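PDB 5Y0E: TssK from Serratia sp. FS14, which probably serves as a trimeric baseplate component of the bacterial type VI secretion system, linking the baseplate to the membrane complex. Local coordinates for residues A[324-327]-A[328-331]; A[426-429]-A[430-434]; A[207-210]-A[211-215]. All coordinates share one frame; numbering follows the deposited sequence.

Interaction 1 of 3, residues A[324-327]-A[328-331]; sequences ERSH and GLNV
The Arg325 guanidinium lies across the end of Val331, whose CG2 sits 3.7 Å above the guanidinium plane, over its centre; the closest atom pair is NH2 to CG2, at 3.8 Å. Arg325 reaches it by a bend at chi3 (63°), which carries the head group over the valine. The contact lies at the turn end of a beta-hairpin whose strands, 317-324 and 329-333, are joined by the turn 325-328. Glu324 and Asn330 form an antiparallel non-hydrogen-bonded pair there, and Asn330 OD1 comes to 3.3 Å from Glu324 CA. One step further into the turn, Arg325 N donates to Leu329 O over 3.3 Å, almost straight at 166° but from above the carbonyl plane. Ser326 turns its hydroxyl back on the chain: OG gives a hydrogen bond to Arg325 O (2.7 Å), from above the carbonyl plane and at about a right angle to the C=O bond. The same OG lies against the leucine branch, 3.1 Å from Leu329 CD2, with Ser326 CB packed on Leu329 CB. Gly328 completes the turn with a positive phi of 69°. Because Arg325 meets Val331 through its flat face, its N-H groups point outward along the guanidinium plane instead of at the methyls, so the contact is apolar in character although one partner is charged.

Interaction 2 of 3, residues A[426-429]-A[430-434]; sequences LHLA and GEFPG
An inverse gamma turn centred on Gly430 kinks the chain as it leaves its strand, bringing Glu431 N to 3.1 Å from Ala429 O in a weak hydrogen bond, bent to 122°. The same carbonyl oxygen meets the Phe432 ring at its edge, near the ring plane, 3.3 Å from CE1. It also accepts a hydrogen bond from Gln365 NE2, at the end of helix 355-365, so three groups gather round one oxygen. Leu428 comes to the same CD1-CE1 side of the ring obliquely, from the strand. Its CG lies anti to the backbone N (chi1 165°), which sends both methyls to the phenylalanine: CD1 is 3.6 Å from Phe432 CE1, and CD2 is 3.7 Å from Phe432 CD1. The turn opens the seven-residue connection in the eight-stranded antiparallel sheet. Strand 423-428 ends here, and the chain must pass strands 329-333 and 317-324 before 436-443 can take its place in the sheet. Around the aromatic ring, Val353 and Gln365 add further side-chain contacts, while Leu428 also packs on Met366 and Leu435. Glu431 CG lies 3.6 Å above the Phe432 ring plane, offset toward its rim. The glutamate's OE2 takes part in two hydrogen bonds, one with His361 ND1 and one with Gln365 NE2.

Interaction 3 of 3, residues A[207-210]-A[211-215]; sequences QGLL and QQRSQ
Gln207 O accepts the shortest hydrogen bond of this contact, 2.8 Å from Gln211 N, at an N-H...O angle of 151°. It is the first of four successive i to i+4 bonds of an alpha-helix, within 197-222, a member of the helical bundle with 229-253 and 294-309. Gly208 O takes Gln212 N, Leu209 O takes Arg213 N (2.9 Å), and Leu210 O takes Ser214 N. The Gln207 and Gln211 side chains cross at a slant although their amide planes are only 9° apart, and Gln211 NE2 touches the aliphatic Gln207 CG at 3.4 Å, not the other amide's polar atoms. The extended Gln212 side chain runs past Gly208 O, with CG 3.1 Å from it; its NE2 makes a weak hydrogen bond to Gln319 O. Leu209 crosses Gln212 at about a right angle, CD1 standing 3.8 Å from OE1. Arg213 bends at chi2 and chi3 and leads its head group away to Gln216 OE1. Packing against neighbouring elements continues with Gln211 and Gln212 on Thr321, Leu209 and Leu210 on Leu309, and Ser214 on Thr281 of the second subunit. Ser214 OG has a weak hydrogen bond with Asn242 OD1. Ser214 CB lies 3.0 Å from Leu210 O, while the hydroxyl, anti to the backbone N (chi1 -155°), holds OG 4.1 Å from that same oxygen.

Interactions 1 and 2 belong to one antiparallel sheet, on its neighbouring strands 329-333 and 423-428, and their centres are 10 Å apart. They are joined directly: Asn330 N lies 2.7 Å from Leu426 O and Gly328 O lies 3.1 Å from Leu428 N, both probable hydrogen bonds, with Leu329 CD1 packed on His427 CB. Interaction 3 is set apart in the helical bundle, its centre about 18 Å from that of interaction 1 and 22 Å from that of interaction 2; nearest atoms are about 9 Å away in each case. Strand 317-324 bridges the gap, since Thr321 packs against Gln211 and Gln212 and the strand then runs into the hairpin of interaction 1.

Interaction 1 of 3, residues A[324-327]-A[328-331]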
loop_
_atom_site.group_PDB
_atom_site.type_symbol
_atom_site.label_atom_id
_atom_site.label_comp_id
_atom_site.label_asym_id
_atom_site.label_seq_id
_atom_site.Cartn_x
_atom_site.Cartn_y
_atom_site.Cartn_z
ATOM N N GLU A 324 -13.923 -22.314 -1.775
ATOM C CA GLU A 324 -13.823 -23.680 -1.285
ATOM C C GLU A 324 -13.773 -23.679 0.235
ATOM O O GLU A 324 -12.992 -22.939 0.833
ATOM C CB GLU A 324 -12.577 -24.348 -1.852
ATOM C CG GLU A 324 -12.506 -25.838 -1.602
ATOM C CD GLU A 324 -11.387 -26.505 -2.379
ATOM O OE1 GLU A 324 -11.261 -27.745 -2.314
ATOM O OE2 GLU A 324 -10.627 -25.791 -3.058
ATOM N N ARG A 325 -14.606 -24.503 0.863
ATOM C CA ARG A 325 -14.625 -24.571 2.314
ATOM C C ARG A 325 -14.595 -25.991 2.855
ATOM O O ARG A 325 -14.701 -26.178 4.068
ATOM C CB ARG A 325 -15.845 -23.827 2.876
ATOM C CG ARG A 325 -15.474 -22.895 4.008
ATOM C CD ARG A 325 -16.450 -21.746 4.153
ATOM N NE ARG A 325 -17.797 -22.185 4.498
ATOM C CZ ARG A 325 -18.872 -21.407 4.422
ATOM N NH1 ARG A 325 -18.752 -20.151 4.012
ATOM N NH2 ARG A 325 -20.064 -21.880 4.759
ATOM N N SER A 326 -14.459 -26.990 1.996
ATOM C CA SER A 326 -14.263 -28.362 2.431
ATOM C C SER A 326 -13.583 -29.089 1.292
ATOM O O SER A 326 -12.920 -28.464 0.464
ATOM C CB SER A 326 -15.586 -29.041 2.778
ATOM O OG SER A 326 -16.436 -28.169 3.497
ATOM N N HIS A 327 -13.760 -30.396 1.219
ATOM C CA HIS A 327 -13.428 -31.129 0.011
ATOM C C HIS A 327 -14.697 -31.315 -0.803
ATOM O O HIS A 327 -15.713 -31.786 -0.281
ATOM C CB HIS A 327 -12.797 -32.483 0.310
ATOM C CG HIS A 327 -12.478 -33.254 -0.924
ATOM N ND1 HIS A 327 -13.050 -34.473 -1.206
ATOM C CD2 HIS A 327 -11.676 -32.958 -1.974
ATOM C CE1 HIS A 327 -12.601 -34.905 -2.370
ATOM N NE2 HIS A 327 -11.767 -34.004 -2.857
ATOM N N GLY A 328 -14.644 -30.928 -2.075
ATOM C CA GLY A 328 -15.805 -30.975 -2.933
ATOM C C GLY A 328 -16.896 -29.983 -2.608
ATOM O O GLY A 328 -17.834 -29.833 -3.401
ATOM N N LEU A 329 -16.817 -29.303 -1.473
ATOM C CA LEU A 329 -17.807 -28.311 -1.098
ATOM C C LEU A 329 -17.297 -26.920 -1.443
ATOM O O LEU A 329 -16.154 -26.578 -1.124
ATOM C CB LEU A 329 -18.130 -28.395 0.391
ATOM C CG LEU A 329 -19.122 -27.325 0.829
ATOM C CD1 LEU A 329 -20.465 -27.624 0.232
ATOM C CD2 LEU A 329 -19.216 -27.264 2.331
ATOM N N ASN A 330 -18.145 -26.130 -2.102
ATOM C CA ASN A 330 -17.884 -24.722 -2.354
ATOM C C ASN A 330 -19.089 -23.907 -1.923
ATOM O O ASN A 330 -20.209 -24.412 -1.823
ATOM C CB ASN A 330 -17.589 -24.432 -3.830
ATOM C CG ASN A 330 -16.271 -24.997 -4.283
ATOM O OD1 ASN A 330 -15.242 -24.329 -4.233
ATOM N ND2 ASN A 330 -16.293 -26.241 -4.737
ATOM N N VAL A 331 -18.852 -22.628 -1.686
ATOM C CA VAL A 331 -19.899 -21.726 -1.249
ATOM C C VAL A 331 -19.815 -20.468 -2.085
ATOM O O VAL A 331 -18.758 -19.832 -2.155
ATOM C CB VAL A 331 -19.785 -21.398 0.243
ATOM C CG1 VAL A 331 -20.616 -20.192 0.571
ATOM C CG2 VAL A 331 -20.261 -22.567 1.041
#

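Interaction 2 of 3, residues A[426-429]-A[430-434]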
loop_
_atom_site.group_PDB
_atom_site.type_symbol
_atom_site.label_atom_id
_atom_site.label_comp_id
_atom_site.label_asym_id
_atom_site.label_seq_id
_atom_site.Cartn_x
_atom_site.Cartn_y
_atom_site.Cartn_z
ATOM N N LEU A 426 -22.489 -25.869 -2.869
ATOM C CA LEU A 426 -22.303 -26.862 -3.912
ATOM C C LEU A 426 -21.356 -27.926 -3.398
ATOM O O LEU A 426 -20.258 -27.610 -2.933
ATOM C CB LEU A 426 -21.736 -26.253 -5.197
ATOM C CG LEU A 426 -22.448 -25.072 -5.854
ATOM C CD1 LEU A 426 -22.018 -23.751 -5.262
ATOM C CD2 LEU A 426 -22.196 -25.093 -7.348
ATOM N N HIS A 427 -21.770 -29.182 -3.518
ATOM C CA HIS A 427 -20.980 -30.335 -3.119
ATOM C C HIS A 427 -20.971 -31.287 -4.285
ATOM O O HIS A 427 -21.995 -31.530 -4.880
ATOM C CB HIS A 427 -21.602 -31.029 -1.929
ATOM C CG HIS A 427 -20.883 -32.268 -1.513
ATOM N ND1 HIS A 427 -21.107 -33.488 -2.101
ATOM C CD2 HIS A 427 -19.951 -32.478 -0.558
ATOM C CE1 HIS A 427 -20.341 -34.397 -1.529
ATOM N NE2 HIS A 427 -19.631 -33.810 -0.587
ATOM N N LEU A 428 -19.835 -31.887 -4.572
ATOM C CA LEU A 428 -19.728 -32.726 -5.747
ATOM C C LEU A 428 -18.991 -34.012 -5.418
ATOM O O LEU A 428 -17.904 -33.971 -4.840
ATOM C CB LEU A 428 -19.005 -31.970 -6.860
ATOM C CG LEU A 428 -18.506 -32.841 -8.014
ATOM C CD1 LEU A 428 -19.668 -33.310 -8.859
ATOM C CD2 LEU A 428 -17.522 -32.072 -8.837
ATOM N N ALA A 429 -19.585 -35.146 -5.788
ATOM C CA ALA A 429 -18.951 -36.448 -5.614
ATOM C C ALA A 429 -17.711 -36.599 -6.487
ATOM O O ALA A 429 -17.817 -37.008 -7.645
ATOM C CB ALA A 429 -19.946 -37.554 -5.934
ATOM N N GLY A 430 -16.530 -36.337 -5.924
ATOM C CA GLY A 430 -15.345 -35.978 -6.692
ATOM C C GLY A 430 -14.550 -37.040 -7.425
ATOM O O GLY A 430 -13.557 -37.555 -6.909
ATOM N N GLU A 431 -14.942 -37.334 -8.654
ATOM C CA GLU A 431 -14.172 -38.177 -9.559
ATOM C C GLU A 431 -13.710 -37.398 -10.789
ATOM O O GLU A 431 -13.633 -37.954 -11.883
ATOM C CB GLU A 431 -14.997 -39.386 -9.998
ATOM C CG GLU A 431 -16.287 -38.995 -10.730
ATOM C CD GLU A 431 -16.810 -40.076 -11.656
ATOM O OE1 GLU A 431 -16.010 -40.914 -12.117
ATOM O OE2 GLU A 431 -18.028 -40.091 -11.928
ATOM N N PHE A 432 -13.400 -36.110 -10.644
ATOM C CA PHE A 432 -13.306 -35.211 -11.789
ATOM C C PHE A 432 -11.940 -34.547 -11.867
ATOM O O PHE A 432 -11.781 -33.380 -11.489
ATOM C CB PHE A 432 -14.406 -34.165 -11.732
ATOM C CG PHE A 432 -15.774 -34.744 -11.797
ATOM C CD1 PHE A 432 -16.420 -35.144 -10.654
ATOM C CD2 PHE A 432 -16.412 -34.894 -13.004
ATOM C CE1 PHE A 432 -17.684 -35.677 -10.713
ATOM C CE2 PHE A 432 -17.677 -35.425 -13.067
ATOM C CZ PHE A 432 -18.314 -35.816 -11.919
ATOM N N PRO A 433 -10.949 -35.240 -12.400
ATOM C CA PRO A 433 -9.636 -34.630 -12.569
ATOM C C PRO A 433 -9.700 -33.389 -13.431
ATOM O O PRO A 433 -10.385 -33.349 -14.453
ATOM C CB PRO A 433 -8.821 -35.733 -13.252
ATOM C CG PRO A 433 -9.822 -36.636 -13.828
ATOM C CD PRO A 433 -10.975 -36.617 -12.901
ATOM N N GLY A 434 -8.947 -32.381 -13.024
ATOM C CA GLY A 434 -8.816 -31.185 -13.816
ATOM C C GLY A 434 -9.957 -30.209 -13.702
ATOM O O GLY A 434 -9.952 -29.205 -14.410
#

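Interaction 3 of 3, residues A[207-210]-A[211-215]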
loop_
_atom_site.group_PDB
_atom_site.type_symbol
_atom_site.label_atom_id
_atom_site.label_comp_id
_atom_site.label_asym_id
_atom_site.label_seq_id
_atom_site.Cartn_x
_atom_site.Cartn_y
_atom_site.Cartn_z
ATOM N N GLN A 207 -11.429 -7.867 -4.407
ATOM C CA GLN A 207 -10.642 -9.081 -4.334
ATOM C C GLN A 207 -11.257 -10.169 -5.195
ATOM O O GLN A 207 -10.550 -10.854 -5.933
ATOM C CB GLN A 207 -10.489 -9.517 -2.878
ATOM C CG GLN A 207 -9.770 -10.848 -2.697
ATOM C CD GLN A 207 -9.398 -11.173 -1.247
ATOM O OE1 GLN A 207 -8.233 -11.166 -0.882
ATOM N NE2 GLN A 207 -10.387 -11.466 -0.435
ATOM N N GLY A 208 -12.572 -10.320 -5.152
ATOM C CA GLY A 208 -13.196 -11.363 -5.933
ATOM C C GLY A 208 -13.085 -11.115 -7.419
ATOM O O GLY A 208 -12.906 -12.041 -8.203
ATOM N N LEU A 209 -13.185 -9.865 -7.828
ATOM C CA LEU A 209 -12.933 -9.549 -9.215
ATOM C C LEU A 209 -11.511 -9.923 -9.587
ATOM O O LEU A 209 -11.278 -10.613 -10.587
ATOM C CB LEU A 209 -13.204 -8.073 -9.466
ATOM C CG LEU A 209 -13.259 -7.661 -10.934
ATOM C CD1 LEU A 209 -14.185 -8.557 -11.771
ATOM C CD2 LEU A 209 -13.746 -6.259 -10.993
ATOM N N LEU A 210 -10.546 -9.518 -8.765
ATOM C CA LEU A 210 -9.175 -9.848 -9.096
ATOM C C LEU A 210 -8.951 -11.349 -9.084
ATOM O O LEU A 210 -8.183 -11.863 -9.895
ATOM C CB LEU A 210 -8.220 -9.142 -8.156
ATOM C CG LEU A 210 -8.281 -7.632 -8.233
ATOM C CD1 LEU A 210 -7.445 -7.022 -7.138
ATOM C CD2 LEU A 210 -7.831 -7.142 -9.580
ATOM N N GLN A 211 -9.639 -12.083 -8.221
ATOM C CA GLN A 211 -9.467 -13.523 -8.279
ATOM C C GLN A 211 -10.082 -14.085 -9.547
ATOM O O GLN A 211 -9.534 -15.011 -10.149
ATOM C CB GLN A 211 -10.051 -14.184 -7.039
ATOM C CG GLN A 211 -9.235 -13.915 -5.788
ATOM C CD GLN A 211 -10.042 -14.062 -4.531
ATOM O OE1 GLN A 211 -11.264 -14.050 -4.570
ATOM N NE2 GLN A 211 -9.368 -14.190 -3.407
ATOM N N GLN A 212 -11.199 -13.516 -9.985
ATOM C CA GLN A 212 -11.843 -14.022 -11.183
ATOM C C GLN A 212 -10.984 -13.753 -12.415
ATOM O O GLN A 212 -10.691 -14.668 -13.189
ATOM C CB GLN A 212 -13.237 -13.417 -11.307
ATOM C CG GLN A 212 -14.210 -13.972 -10.290
ATOM C CD GLN A 212 -15.340 -13.022 -9.922
ATOM O OE1 GLN A 212 -15.450 -11.936 -10.453
ATOM N NE2 GLN A 212 -16.183 -13.441 -9.005
ATOM N N ARG A 213 -10.515 -12.526 -12.579
ATOM C CA ARG A 213 -9.795 -12.221 -13.802
ATOM C C ARG A 213 -8.449 -12.909 -13.825
ATOM O O ARG A 213 -7.966 -13.318 -14.884
ATOM C CB ARG A 213 -9.639 -10.710 -13.966
ATOM C CG ARG A 213 -10.954 -9.984 -14.164
ATOM C CD ARG A 213 -11.827 -10.678 -15.145
ATOM N NE ARG A 213 -11.180 -10.872 -16.429
ATOM C CZ ARG A 213 -11.383 -11.932 -17.204
ATOM N NH1 ARG A 213 -12.207 -12.895 -16.816
ATOM N NH2 ARG A 213 -10.731 -12.038 -18.351
ATOM N N SER A 214 -7.835 -13.041 -12.662
ATOM C CA SER A 214 -6.576 -13.755 -12.540
ATOM C C SER A 214 -6.708 -15.208 -12.969
ATOM O O SER A 214 -5.869 -15.738 -13.698
ATOM C CB SER A 214 -6.122 -13.678 -11.095
ATOM O OG SER A 214 -4.745 -13.819 -11.034
ATOM N N GLN A 215 -7.733 -15.880 -12.475
ATOM C CA GLN A 215 -7.942 -17.274 -12.824
ATOM C C GLN A 215 -8.119 -17.429 -14.325
ATOM O O GLN A 215 -7.514 -18.297 -14.955
ATOM C CB GLN A 215 -9.165 -17.790 -12.072
ATOM C CG GLN A 215 -9.496 -19.256 -12.230
ATOM C CD GLN A 215 -11.004 -19.524 -12.125
ATOM O OE1 GLN A 215 -11.821 -18.590 -12.164
ATOM N NE2 GLN A 215 -11.377 -20.801 -12.012
#